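Local coordinates for Non-structural protein 3 (Porcine deltacoronavirus, PDB 6LN0) that probably combines a macro domain, which in relatives binds ADP-ribose, with a papain-like cysteine protease that in coronaviruses cleaves the viral polyprotein, at residues N193-E198 / Q230-L235; L224-Q229 / Y300-R305; G19-I24 / G43-A48; R47-A50 / K56-E59; A326-T331 / K375-I380. One frame throughout, in Å; residues are numbered along the deposited sequence.

Interaction 1 (N193-E198 / Q230-L235); sequences NLFDGE and QYCVYL
Phe-195 and Cys-232 meet ring edge to thiol, with Gly-197 completing the touch. From Phe-195 CA the bond to CB already heads for helix 228-237, and CG lies anti to the backbone N (chi1 -165°), which carries the ring toward that helix. Of the ring atoms, CD2 comes first, 3.7 Å from Cys-232 SG. Its neighbour CE2 is 3.9 Å from the same SG, so the sulfur sits beside the CD2-CE2 bond. The sulfur is 4.9 Å from the centre of the Phe-195 ring and 85° off the ring normal, a sulfur-aromatic contact made at the ring edge, near its plane. A cysteine suits this site because its polarisable sulfur, one bond beyond CB, can meet both the ring edge and the glycine CA. Gly-197, two residues past the phenylalanine, brings its CA to 3.9 Å from Cys-232 SG, and its positive phi of 97° is one that glycine adopts readily. Phe-195 also meets Phe-200 edge to face. Strand 194-195, at the margin of a four-stranded sheet consistent with the ubiquitin-like domain of related proteases, lies beside strand 209-212, whose Leu-211 touches both Phe-195 and Cys-232, so helix 228-237 packs on that sheet.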
# COMPACT_ATOMS: atom_id res chain seq x y z
N ASN A 193 -0.93 3.56 -5.06
CA ASN A 193 -0.11 3.86 -3.90
C ASN A 193 -0.19 2.72 -2.89
O ASN A 193 -0.45 2.93 -1.71
CB ASN A 193 -0.53 5.18 -3.27
CG ASN A 193 0.07 6.36 -3.96
OD1 ASN A 193 1.27 6.37 -4.23
ND2 ASN A 193 -0.75 7.36 -4.25
N LEU A 194 0.01 1.50 -3.36
CA LEU A 194 -0.07 0.36 -2.46
C LEU A 194 1.01 0.45 -1.41
O LEU A 194 2.19 0.65 -1.74
CB LEU A 194 0.03 -0.94 -3.24
CG LEU A 194 -1.10 -0.98 -4.26
CD1 LEU A 194 -1.19 -2.34 -4.91
CD2 LEU A 194 -2.40 -0.60 -3.56
N PHE A 195 0.61 0.31 -0.14
CA PHE A 195 1.49 0.42 1.00
C PHE A 195 1.49 -0.88 1.80
O PHE A 195 0.43 -1.40 2.17
CB PHE A 195 1.10 1.61 1.89
CG PHE A 195 2.14 2.00 2.87
CD1 PHE A 195 3.30 2.64 2.46
CD2 PHE A 195 1.98 1.72 4.22
CE1 PHE A 195 4.27 2.99 3.38
CE2 PHE A 195 2.95 2.09 5.15
CZ PHE A 195 4.09 2.71 4.72
N ASP A 196 2.69 -1.38 2.07
CA ASP A 196 3.02 -2.65 2.70
C ASP A 196 2.89 -2.64 4.22
O ASP A 196 2.95 -3.71 4.84
CB ASP A 196 4.48 -2.95 2.33
CG ASP A 196 4.86 -4.36 2.57
OD1 ASP A 196 4.05 -5.26 2.24
OD2 ASP A 196 5.99 -4.58 3.07
N GLY A 197 2.74 -1.47 4.83
CA GLY A 197 2.99 -1.31 6.24
C GLY A 197 4.37 -0.75 6.54
O GLY A 197 4.56 -0.15 7.61
N GLU A 198 5.32 -0.92 5.62
CA GLU A 198 6.66 -0.36 5.72
C GLU A 198 7.02 0.55 4.55
O GLU A 198 7.66 1.58 4.74
CB GLU A 198 7.70 -1.49 5.81
CG GLU A 198 8.73 -1.32 6.94
CD GLU A 198 8.14 -1.48 8.35
OE1 GLU A 198 8.01 -0.46 9.08
OE2 GLU A 198 7.81 -2.64 8.73
N GLN A 230 3.12 4.04 11.25
CA GLN A 230 2.32 4.19 12.44
C GLN A 230 0.84 4.12 12.12
O GLN A 230 0.06 3.54 12.87
CB GLN A 230 2.66 5.51 13.14
CG GLN A 230 4.12 5.62 13.50
CD GLN A 230 4.43 6.92 14.18
OE1 GLN A 230 4.27 7.99 13.59
NE2 GLN A 230 4.85 6.85 15.45
N TYR A 231 0.43 4.71 11.00
CA TYR A 231 -0.99 4.75 10.71
C TYR A 231 -1.54 3.35 10.48
O TYR A 231 -2.64 3.02 10.92
CB TYR A 231 -1.26 5.65 9.50
CG TYR A 231 -2.72 5.93 9.29
CD1 TYR A 231 -3.43 6.66 10.22
CD2 TYR A 231 -3.39 5.42 8.20
CE1 TYR A 231 -4.77 6.88 10.05
CE2 TYR A 231 -4.73 5.64 8.02
CZ TYR A 231 -5.41 6.38 8.93
OH TYR A 231 -6.76 6.59 8.73
N CYS A 232 -0.76 2.50 9.80
CA CYS A 232 -1.16 1.11 9.62
C CYS A 232 -1.31 0.42 10.95
O CYS A 232 -2.34 -0.24 11.20
CB CYS A 232 -0.11 0.39 8.78
SG CYS A 232 -0.22 0.69 7.04
N VAL A 233 -0.30 0.55 11.81
CA VAL A 233 -0.39 -0.01 13.15
C VAL A 233 -1.66 0.49 13.83
O VAL A 233 -2.39 -0.28 14.46
CB VAL A 233 0.86 0.36 13.96
CG1 VAL A 233 0.68 -0.05 15.43
CG2 VAL A 233 2.14 -0.26 13.34
N TYR A 234 -1.96 1.77 13.64
CA TYR A 234 -3.14 2.34 14.27
C TYR A 234 -4.41 1.66 13.77
O TYR A 234 -5.26 1.26 14.57
CB TYR A 234 -3.20 3.84 13.99
CG TYR A 234 -4.55 4.45 14.23
CD1 TYR A 234 -5.00 4.65 15.53
CD2 TYR A 234 -5.39 4.84 13.16
CE1 TYR A 234 -6.24 5.22 15.79
CE2 TYR A 234 -6.66 5.42 13.42
CZ TYR A 234 -7.07 5.60 14.76
OH TYR A 234 -8.28 6.14 15.12
N LEU A 235 -4.55 1.52 12.46
CA LEU A 235 -5.75 0.93 11.89
C LEU A 235 -5.95 -0.50 12.38
O LEU A 235 -7.08 -0.91 12.69
CB LEU A 235 -5.69 0.96 10.36
CG LEU A 235 -5.79 2.36 9.74
CD1 LEU A 235 -5.41 2.35 8.26
CD2 LEU A 235 -7.19 2.89 9.94

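Interaction 2 (L224-Q229 / Y300-R305)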
# COMPACT_ATOMS: atom_id res chain seq x y z
N LEU A 224 -3.66 12.83 12.99
CA LEU A 224 -3.30 12.02 14.15
C LEU A 224 -1.81 12.07 14.47
O LEU A 224 -1.39 11.43 15.43
CB LEU A 224 -3.71 10.56 13.92
CG LEU A 224 -5.20 10.27 13.98
CD1 LEU A 224 -5.49 8.78 13.83
CD2 LEU A 224 -5.79 10.79 15.27
N ASP A 225 -1.02 12.80 13.67
CA ASP A 225 0.43 12.94 13.88
C ASP A 225 1.16 11.63 13.67
O ASP A 225 2.11 11.32 14.40
CB ASP A 225 0.75 13.50 15.27
CG ASP A 225 0.98 14.97 15.26
OD1 ASP A 225 0.77 15.57 14.19
OD2 ASP A 225 1.37 15.51 16.32
N LEU A 226 0.74 10.83 12.71
CA LEU A 226 1.41 9.57 12.44
C LEU A 226 1.95 9.57 11.03
O LEU A 226 1.31 10.08 10.11
CB LEU A 226 0.47 8.38 12.63
CG LEU A 226 -0.46 8.35 13.84
CD1 LEU A 226 -1.37 7.14 13.74
CD2 LEU A 226 0.30 8.35 15.16
N ASN A 227 3.14 9.00 10.85
CA ASN A 227 3.52 8.58 9.51
C ASN A 227 2.74 7.32 9.14
O ASN A 227 1.89 6.85 9.89
CB ASN A 227 5.03 8.37 9.41
CG ASN A 227 5.55 7.27 10.33
OD1 ASN A 227 5.05 6.14 10.33
ND2 ASN A 227 6.61 7.58 11.06
N LEU A 228 3.06 6.75 7.97
CA LEU A 228 2.20 5.71 7.42
C LEU A 228 2.42 4.37 8.09
O LEU A 228 1.47 3.59 8.24
CB LEU A 228 2.43 5.58 5.91
CG LEU A 228 1.95 6.77 5.08
CD1 LEU A 228 1.96 6.44 3.60
CD2 LEU A 228 0.57 7.21 5.52
N GLN A 229 3.67 4.04 8.44
CA GLN A 229 3.92 2.87 9.27
C GLN A 229 3.05 2.92 10.52
O GLN A 229 2.31 1.98 10.83
CB GLN A 229 5.40 2.80 9.67
CG GLN A 229 6.34 2.39 8.57
CD GLN A 229 6.96 3.58 7.84
OE1 GLN A 229 6.26 4.54 7.47
NE2 GLN A 229 8.27 3.53 7.64
N TYR A 300 -0.72 3.41 21.08
CA TYR A 300 0.26 2.40 20.69
C TYR A 300 1.01 2.81 19.43
O TYR A 300 2.23 2.62 19.35
CB TYR A 300 -0.42 1.06 20.45
CG TYR A 300 -0.51 0.17 21.68
CD1 TYR A 300 0.48 -0.74 21.96
CD2 TYR A 300 -1.63 0.22 22.52
CE1 TYR A 300 0.39 -1.58 23.04
CE2 TYR A 300 -1.73 -0.60 23.59
CZ TYR A 300 -0.71 -1.50 23.86
OH TYR A 300 -0.79 -2.34 24.95
N ALA A 301 0.31 3.36 18.43
CA ALA A 301 0.97 3.74 17.18
C ALA A 301 1.86 4.97 17.37
O ALA A 301 2.92 5.07 16.73
CB ALA A 301 -0.06 4.01 16.08
N SER A 302 1.45 5.91 18.21
CA SER A 302 2.28 7.09 18.45
C SER A 302 3.57 6.75 19.19
O SER A 302 4.58 7.43 18.99
CB SER A 302 1.49 8.15 19.22
OG SER A 302 0.33 8.55 18.51
N THR A 303 3.56 5.73 20.06
CA THR A 303 4.75 5.37 20.82
C THR A 303 5.44 4.13 20.26
O THR A 303 6.38 3.62 20.88
CB THR A 303 4.42 5.18 22.32
OG1 THR A 303 3.47 4.13 22.51
CG2 THR A 303 3.81 6.43 22.89
N ASN A 304 5.02 3.65 19.09
CA ASN A 304 5.72 2.58 18.38
C ASN A 304 5.78 1.30 19.21
O ASN A 304 6.83 0.69 19.39
CB ASN A 304 7.12 3.04 17.95
CG ASN A 304 7.08 4.21 17.01
OD1 ASN A 304 6.55 4.10 15.92
ND2 ASN A 304 7.63 5.33 17.43
N ARG A 305 4.63 0.89 19.71
CA ARG A 305 4.51 -0.36 20.43
C ARG A 305 3.51 -1.24 19.72
O ARG A 305 2.69 -0.76 18.93
CB ARG A 305 4.05 -0.14 21.88
CG ARG A 305 4.88 0.85 22.63
CD ARG A 305 6.27 0.31 22.85
NE ARG A 305 7.02 1.22 23.69
CZ ARG A 305 8.29 1.05 24.02
NH1 ARG A 305 8.95 -0.01 23.57
NH2 ARG A 305 8.90 1.94 24.81
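Leu-226 packs its two methyl groups onto Ala-301 and Ser-302 from a short link between helices, entered through a Schellman motif and left through an N-cap. CD1 meets the methyl of Ala-301, with 4.1 Å between Leu-226 CD1 and Ala-301 CB, while the other branch reaches the next residue, Leu-226 CD2 lying 3.4 Å from Ser-302 OG. The forked leucine end therefore spans two successive residues in the last turn of helix 293-302. Small side chains suit that surface, since they let the link come close: the CA atoms of Leu-226 and Ser-302 are 6.6 Å apart. The serine hydroxyl has its hydrogen bond to Trp-298 O one turn earlier, and its contact with the methyl is van der Waals. Further out, Asp-225 takes a positive phi of 66° to close helix 215-223, and the chain then extends at Leu-226, whose CB points at the partner helix and whose CG lies opposite the carbonyl carbon, beside the backbone N (chi1 -43°). Next, Asn-227 caps helix 228-237, its OD1 accepting from Gln-230 N, a classic role for a short amide. Tyr-231 and Tyr-234 of that helix touch Leu-226 as well, and Leu-224 O receives the indole N-H of Trp-298. These features belong to the helical part of the papain-like protease region. The branch at CD2 also rests near the backbone, 4.0 Å from Ser-302 CA.

Interaction 3 (G19-I24 / G43-A48); sequences GELASI and GGAARA
Two neighbouring side chains, Glu-20 and Leu-21, pack on Ala-45 and Ala-48, one helical turn apart, in a loop-to-helix contact of the macro domain. The loop follows the edge strand 10-17 of the six-stranded sheet; the helix is 44-53, near glycines of the kind that line the ADP-ribose cleft in relatives. Gly-44, with a phi of 61°, has a backbone that glycine accepts easily. Alanine suits both helix positions, for its single methyl makes a shallow surface against which the loop can settle. The contact is largely apolar on the Leu-21 side: its CD1 lies 4.0 Å from Ala-45 CB. Leu-21 sits in a short 3-10 turn, with its side chain directed at the helix and buried also against Val-152 of strand 146-152. Glu-20 stretches first, CG opposite the backbone N at a chi1 of -176°, then bends at chi2 (45°), which lays the carboxylate near the helix. There OE2 of Glu-20 touches Ala-48 CB at 3.5 Å, a van der Waals contact with no hydrogen bond across the pair. The Glu-20 side chain also touches Val-152 and Met-154. Besides the methyl, Leu-21 CD1 lies 4.1 Å from the carbonyl oxygen of Ala-45.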
# COMPACT_ATOMS: atom_id res chain seq x y z
N GLY A 19 -12.85 -6.22 -36.11
CA GLY A 19 -13.38 -6.88 -37.30
C GLY A 19 -12.38 -7.68 -38.11
O GLY A 19 -11.37 -8.16 -37.60
N GLU A 20 -12.67 -7.84 -39.41
CA GLU A 20 -11.85 -8.74 -40.23
C GLU A 20 -10.69 -8.03 -40.92
O GLU A 20 -10.59 -6.81 -40.93
CB GLU A 20 -12.71 -9.50 -41.25
CG GLU A 20 -11.94 -10.57 -42.10
CD GLU A 20 -10.97 -11.49 -41.29
OE1 GLU A 20 -10.17 -11.01 -40.46
OE2 GLU A 20 -10.98 -12.72 -41.52
N LEU A 21 -9.81 -8.84 -41.52
CA LEU A 21 -8.48 -8.38 -41.91
C LEU A 21 -8.55 -7.22 -42.89
O LEU A 21 -7.82 -6.23 -42.73
CB LEU A 21 -7.68 -9.55 -42.50
CG LEU A 21 -7.35 -10.53 -41.37
CD1 LEU A 21 -6.71 -11.78 -41.90
CD2 LEU A 21 -6.49 -9.88 -40.27
N ALA A 22 -9.44 -7.30 -43.88
CA ALA A 22 -9.60 -6.21 -44.84
C ALA A 22 -9.78 -4.85 -44.17
O ALA A 22 -9.44 -3.82 -44.75
CB ALA A 22 -10.80 -6.49 -45.77
N SER A 23 -10.27 -4.83 -42.93
CA SER A 23 -10.49 -3.60 -42.20
C SER A 23 -9.21 -2.91 -41.74
O SER A 23 -9.22 -1.68 -41.58
CB SER A 23 -11.31 -3.88 -40.95
OG SER A 23 -10.69 -4.86 -40.15
N ILE A 24 -8.12 -3.65 -41.56
CA ILE A 24 -7.04 -3.16 -40.72
C ILE A 24 -6.37 -1.95 -41.36
O ILE A 24 -6.27 -1.83 -42.59
CB ILE A 24 -6.04 -4.30 -40.45
CG1 ILE A 24 -6.70 -5.40 -39.63
CG2 ILE A 24 -4.81 -3.80 -39.70
CD1 ILE A 24 -6.84 -5.04 -38.15
N GLY A 43 -9.94 -22.14 -44.90
CA GLY A 43 -10.86 -21.17 -44.34
C GLY A 43 -10.23 -20.27 -43.32
O GLY A 43 -9.01 -20.04 -43.33
N GLY A 44 -11.06 -19.74 -42.43
CA GLY A 44 -10.61 -18.89 -41.36
C GLY A 44 -9.95 -17.64 -41.90
O GLY A 44 -10.26 -17.16 -43.00
N ALA A 45 -9.02 -17.10 -41.11
CA ALA A 45 -8.21 -15.98 -41.56
C ALA A 45 -7.39 -16.33 -42.81
O ALA A 45 -7.15 -15.45 -43.64
CB ALA A 45 -7.28 -15.51 -40.44
N ALA A 46 -6.99 -17.60 -42.96
CA ALA A 46 -6.09 -17.99 -44.04
C ALA A 46 -6.77 -17.86 -45.41
O ALA A 46 -6.13 -17.43 -46.38
CB ALA A 46 -5.59 -19.42 -43.83
N ARG A 47 -8.04 -18.24 -45.51
CA ARG A 47 -8.76 -18.01 -46.75
C ARG A 47 -9.11 -16.54 -46.94
O ARG A 47 -9.26 -16.10 -48.08
CB ARG A 47 -10.03 -18.87 -46.82
CG ARG A 47 -10.57 -19.08 -48.23
CD ARG A 47 -11.91 -18.38 -48.43
NE ARG A 47 -12.62 -18.88 -49.61
CZ ARG A 47 -13.36 -19.99 -49.63
NH1 ARG A 47 -13.50 -20.69 -48.51
NH2 ARG A 47 -13.98 -20.39 -50.74
N ALA A 48 -9.23 -15.78 -45.85
CA ALA A 48 -9.52 -14.36 -46.02
C ALA A 48 -8.30 -13.60 -46.51
O ALA A 48 -8.42 -12.54 -47.14
CB ALA A 48 -10.03 -13.76 -44.70

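Interaction 4 (R47-A50 / K56-E59); sequences RAIA and KYQE
A tight corner between two consecutive helices of the macro domain, where helix 44-53 gives way almost at once to helix 55-64, is packed by Tyr-57 and Gln-58 of the second helix against Ile-49 and Ala-50 of the first. Tyr-57 does most of the touching. With CG anti to the backbone N (chi1 162°), the ring extends from its own helix to lie along the other one. One ortho-meta side of it then rests on Ala-50: Tyr-57 CE2 is 3.6 Å from Ala-50 CA and 3.8 Å from Ala-50 CB, and Tyr-57 CD2 is 3.8 Å from Ala-50 CA. A bulky ring can come down on the backbone in this way because alanine presents so little side chain, and the CA atoms of Ala-50 and Gln-58 are just 6.4 Å apart. Farther along the ring, Tyr-57 OH passes Ile-49 CG2 at 4.4 Å, a loose contact. The hydroxyl has its polar partner in His-88 NE2, so a tyrosine here combines an apolar body with a hydrogen-bonding tip. Gln-58, bent at chi2, turns back until OE1 is 4.0 Å from Ala-50 CB; that oxygen accepts from Asn-41 ND2, while NE2 is bonded to Asn-62 OD1. On the second helix itself, Lys-56 NZ bridges to Glu-59 OE2 at 3.1 Å, approaching on the syn side, 28° out of the carboxylate plane. Beneath the corner, Ile-49 and Tyr-57 both reach Asn-33 of strand 29-34 and Ile-86 of strand 83-89, placing the helix pair on the central sheet.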
# COMPACT_ATOMS: atom_id res chain seq x y z
N ARG A 47 -8.04 -18.24 -45.51
CA ARG A 47 -8.76 -18.01 -46.75
C ARG A 47 -9.11 -16.54 -46.94
O ARG A 47 -9.26 -16.10 -48.08
CB ARG A 47 -10.03 -18.87 -46.82
CG ARG A 47 -10.57 -19.08 -48.23
CD ARG A 47 -11.91 -18.38 -48.43
NE ARG A 47 -12.62 -18.88 -49.61
CZ ARG A 47 -13.36 -19.99 -49.63
NH1 ARG A 47 -13.50 -20.69 -48.51
NH2 ARG A 47 -13.98 -20.39 -50.74
N ALA A 48 -9.23 -15.78 -45.85
CA ALA A 48 -9.52 -14.36 -46.02
C ALA A 48 -8.30 -13.60 -46.51
O ALA A 48 -8.42 -12.54 -47.14
CB ALA A 48 -10.03 -13.76 -44.70
N ILE A 49 -7.11 -14.12 -46.20
CA ILE A 49 -5.88 -13.52 -46.69
C ILE A 49 -5.66 -13.90 -48.15
O ILE A 49 -5.30 -13.07 -48.98
CB ILE A 49 -4.69 -13.94 -45.80
CG1 ILE A 49 -4.82 -13.36 -44.40
CG2 ILE A 49 -3.36 -13.50 -46.42
CD1 ILE A 49 -3.93 -14.04 -43.33
N ALA A 50 -5.89 -15.18 -48.45
CA ALA A 50 -5.74 -15.68 -49.81
C ALA A 50 -6.61 -14.92 -50.79
O ALA A 50 -6.15 -14.55 -51.88
CB ALA A 50 -6.06 -17.18 -49.84
N LYS A 56 -2.62 -15.39 -58.11
CA LYS A 56 -1.19 -15.69 -58.26
C LYS A 56 -0.55 -15.97 -56.90
O LYS A 56 0.36 -16.80 -56.80
CB LYS A 56 -0.48 -14.54 -58.99
CG LYS A 56 -0.88 -14.37 -60.48
CD LYS A 56 -0.06 -15.28 -61.41
CE LYS A 56 -0.53 -15.23 -62.87
NZ LYS A 56 -0.97 -16.57 -63.38
N TYR A 57 -1.04 -15.33 -55.85
CA TYR A 57 -0.60 -15.70 -54.50
C TYR A 57 -0.87 -17.18 -54.23
O TYR A 57 0.03 -17.92 -53.82
CB TYR A 57 -1.27 -14.80 -53.46
CG TYR A 57 -1.24 -15.34 -52.05
CD1 TYR A 57 -0.13 -15.15 -51.23
CD2 TYR A 57 -2.32 -16.04 -51.53
CE1 TYR A 57 -0.10 -15.65 -49.96
CE2 TYR A 57 -2.29 -16.54 -50.25
CZ TYR A 57 -1.19 -16.34 -49.47
OH TYR A 57 -1.18 -16.85 -48.20
N GLN A 58 -2.10 -17.63 -54.51
CA GLN A 58 -2.44 -19.02 -54.22
C GLN A 58 -1.64 -20.01 -55.07
O GLN A 58 -1.32 -21.12 -54.59
CB GLN A 58 -3.94 -19.26 -54.42
CG GLN A 58 -4.39 -20.66 -54.00
CD GLN A 58 -3.94 -20.99 -52.59
OE1 GLN A 58 -4.32 -20.31 -51.63
NE2 GLN A 58 -3.13 -22.05 -52.46
N GLU A 59 -1.31 -19.65 -56.32
CA GLU A 59 -0.52 -20.56 -57.16
C GLU A 59 0.89 -20.71 -56.63
O GLU A 59 1.45 -21.82 -56.64
CB GLU A 59 -0.48 -20.07 -58.62
CG GLU A 59 -1.78 -19.44 -59.11
CD GLU A 59 -1.77 -19.04 -60.59
OE1 GLU A 59 -2.87 -19.05 -61.21
OE2 GLU A 59 -0.69 -18.70 -61.12

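Interaction 5 (A326-T331 / K375-I380); sequences AAFSAT and KGAVAI
Phe-328 and Ala-377 make the apolar part of this contact, in which an aromatic ring lies against a single methyl. Phe-328 CE2 is 3.6 Å from Ala-377 CB and Phe-328 CD2 is 4.0 Å from it, so the methyl bears on one side of the ring, at an oblique angle. The ring gets there through the crowded position, with CG between the backbone N and the carbonyl carbon (chi1 72°), and CB points at the other strand. Alanine suits the receiving site, being small enough to let the ring lie close to the strand. Two further rings join this cluster: Phe-369 lies nearly parallel to Phe-328, with planes about 20° apart, and Phe-424 meets it edge to face. The polar side of the contact is slight. Gly-376 O comes within 4.1 Å of Phe-328 CD2 and has a weak hydrogen bond from Tyr-274 OH. Gly-376 is almost fully extended, phi -179°, a shape glycine takes with ease. No hydrogen bond joins the two segments, since in the eight-stranded sheet, consistent with the fingers and palm of coronavirus papain-like proteases, strand 338-346 stands between strands 327-332 and 376-383. Phe-328 instead pairs its backbone with His-341 of that middle strand and touches its Ile-345, while on the other flank of strand 327-332 runs 365-371; beyond 376-383 comes 416-423, and helix 313-322 packs on Val-378.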
# COMPACT_ATOMS: atom_id res chain seq x y z
N ALA A 326 -1.56 22.16 27.23
CA ALA A 326 -0.68 22.35 28.39
C ALA A 326 0.37 23.40 28.11
O ALA A 326 1.17 23.27 27.17
CB ALA A 326 0.01 21.03 28.76
N ALA A 327 0.40 24.42 28.96
CA ALA A 327 1.39 25.48 28.85
C ALA A 327 1.30 26.32 30.10
O ALA A 327 0.22 26.47 30.69
CB ALA A 327 1.16 26.36 27.61
N PHE A 328 2.45 26.86 30.51
CA PHE A 328 2.52 27.77 31.63
C PHE A 328 3.71 28.68 31.44
O PHE A 328 4.63 28.39 30.66
CB PHE A 328 2.61 27.02 32.97
CG PHE A 328 3.93 26.35 33.22
CD1 PHE A 328 4.94 27.01 33.92
CD2 PHE A 328 4.16 25.04 32.81
CE1 PHE A 328 6.16 26.39 34.17
CE2 PHE A 328 5.38 24.40 33.07
CZ PHE A 328 6.38 25.08 33.74
N SER A 329 3.67 29.82 32.13
CA SER A 329 4.79 30.74 32.26
C SER A 329 5.16 30.88 33.74
O SER A 329 4.31 30.70 34.62
CB SER A 329 4.42 32.10 31.67
OG SER A 329 3.51 32.78 32.53
N ALA A 330 6.43 31.20 34.01
CA ALA A 330 6.93 31.30 35.38
C ALA A 330 8.25 32.06 35.43
O ALA A 330 8.82 32.43 34.40
CB ALA A 330 7.09 29.91 35.99
N THR A 331 8.74 32.30 36.65
CA THR A 331 10.05 32.88 36.89
C THR A 331 10.90 31.90 37.69
O THR A 331 10.40 31.15 38.56
CB THR A 331 9.97 34.22 37.66
OG1 THR A 331 9.06 34.10 38.75
CG2 THR A 331 9.50 35.35 36.74
N LYS A 375 -2.42 26.14 34.52
CA LYS A 375 -3.12 25.44 35.59
C LYS A 375 -2.25 24.44 36.34
O LYS A 375 -2.49 24.19 37.52
CB LYS A 375 -4.36 24.73 35.03
CG LYS A 375 -5.18 25.61 34.09
CD LYS A 375 -6.50 24.96 33.69
CE LYS A 375 -7.70 25.83 34.11
NZ LYS A 375 -7.80 27.17 33.42
N GLY A 376 -1.23 23.90 35.69
CA GLY A 376 -0.30 23.02 36.38
C GLY A 376 0.77 22.56 35.42
O GLY A 376 0.88 23.05 34.29
N ALA A 377 1.56 21.59 35.86
CA ALA A 377 2.61 21.06 35.02
C ALA A 377 2.87 19.60 35.38
O ALA A 377 2.79 19.24 36.56
CB ALA A 377 3.90 21.87 35.16
N VAL A 378 3.14 18.78 34.37
CA VAL A 378 3.59 17.40 34.55
C VAL A 378 5.10 17.38 34.47
O VAL A 378 5.68 17.99 33.57
CB VAL A 378 3.00 16.46 33.49
CG1 VAL A 378 3.72 15.11 33.52
CG2 VAL A 378 1.51 16.28 33.70
N ALA A 379 5.74 16.67 35.39
CA ALA A 379 7.18 16.51 35.39
C ALA A 379 7.51 15.04 35.24
O ALA A 379 6.80 14.19 35.79
CB ALA A 379 7.81 17.06 36.68
N ILE A 380 8.56 14.73 34.50
CA ILE A 380 8.99 13.35 34.32
C ILE A 380 10.45 13.25 34.70
O ILE A 380 11.24 14.16 34.45
CB ILE A 380 8.75 12.78 32.89
CG1 ILE A 380 9.34 13.68 31.81
CG2 ILE A 380 7.27 12.49 32.64
CD1 ILE A 380 9.43 12.95 30.44

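The five contacts spread along an elongated chain. Interactions 3 and 4 share Arg-47 and Ala-48 on helix 44-53 of the macro domain and touch directly, Leu-21 CD1 meeting Ile-49 CG1 at 3.5 Å. Interactions 1 and 2 likewise share helix 228-237, with centres about 10 Å apart; Gln-230 NE2 probably donates to Asn-304 OD1 (3.3 Å), tying the two together. Interaction 5 stands apart, about 11 Å from interaction 2 between nearest atoms, and about 85 Å from interaction 3 between centres. Its Phe-328 side chain lies about 14 Å from the zinc ion held by Cys-334, Cys-335, Cys-360 and Cys-363, too far to be part of the site.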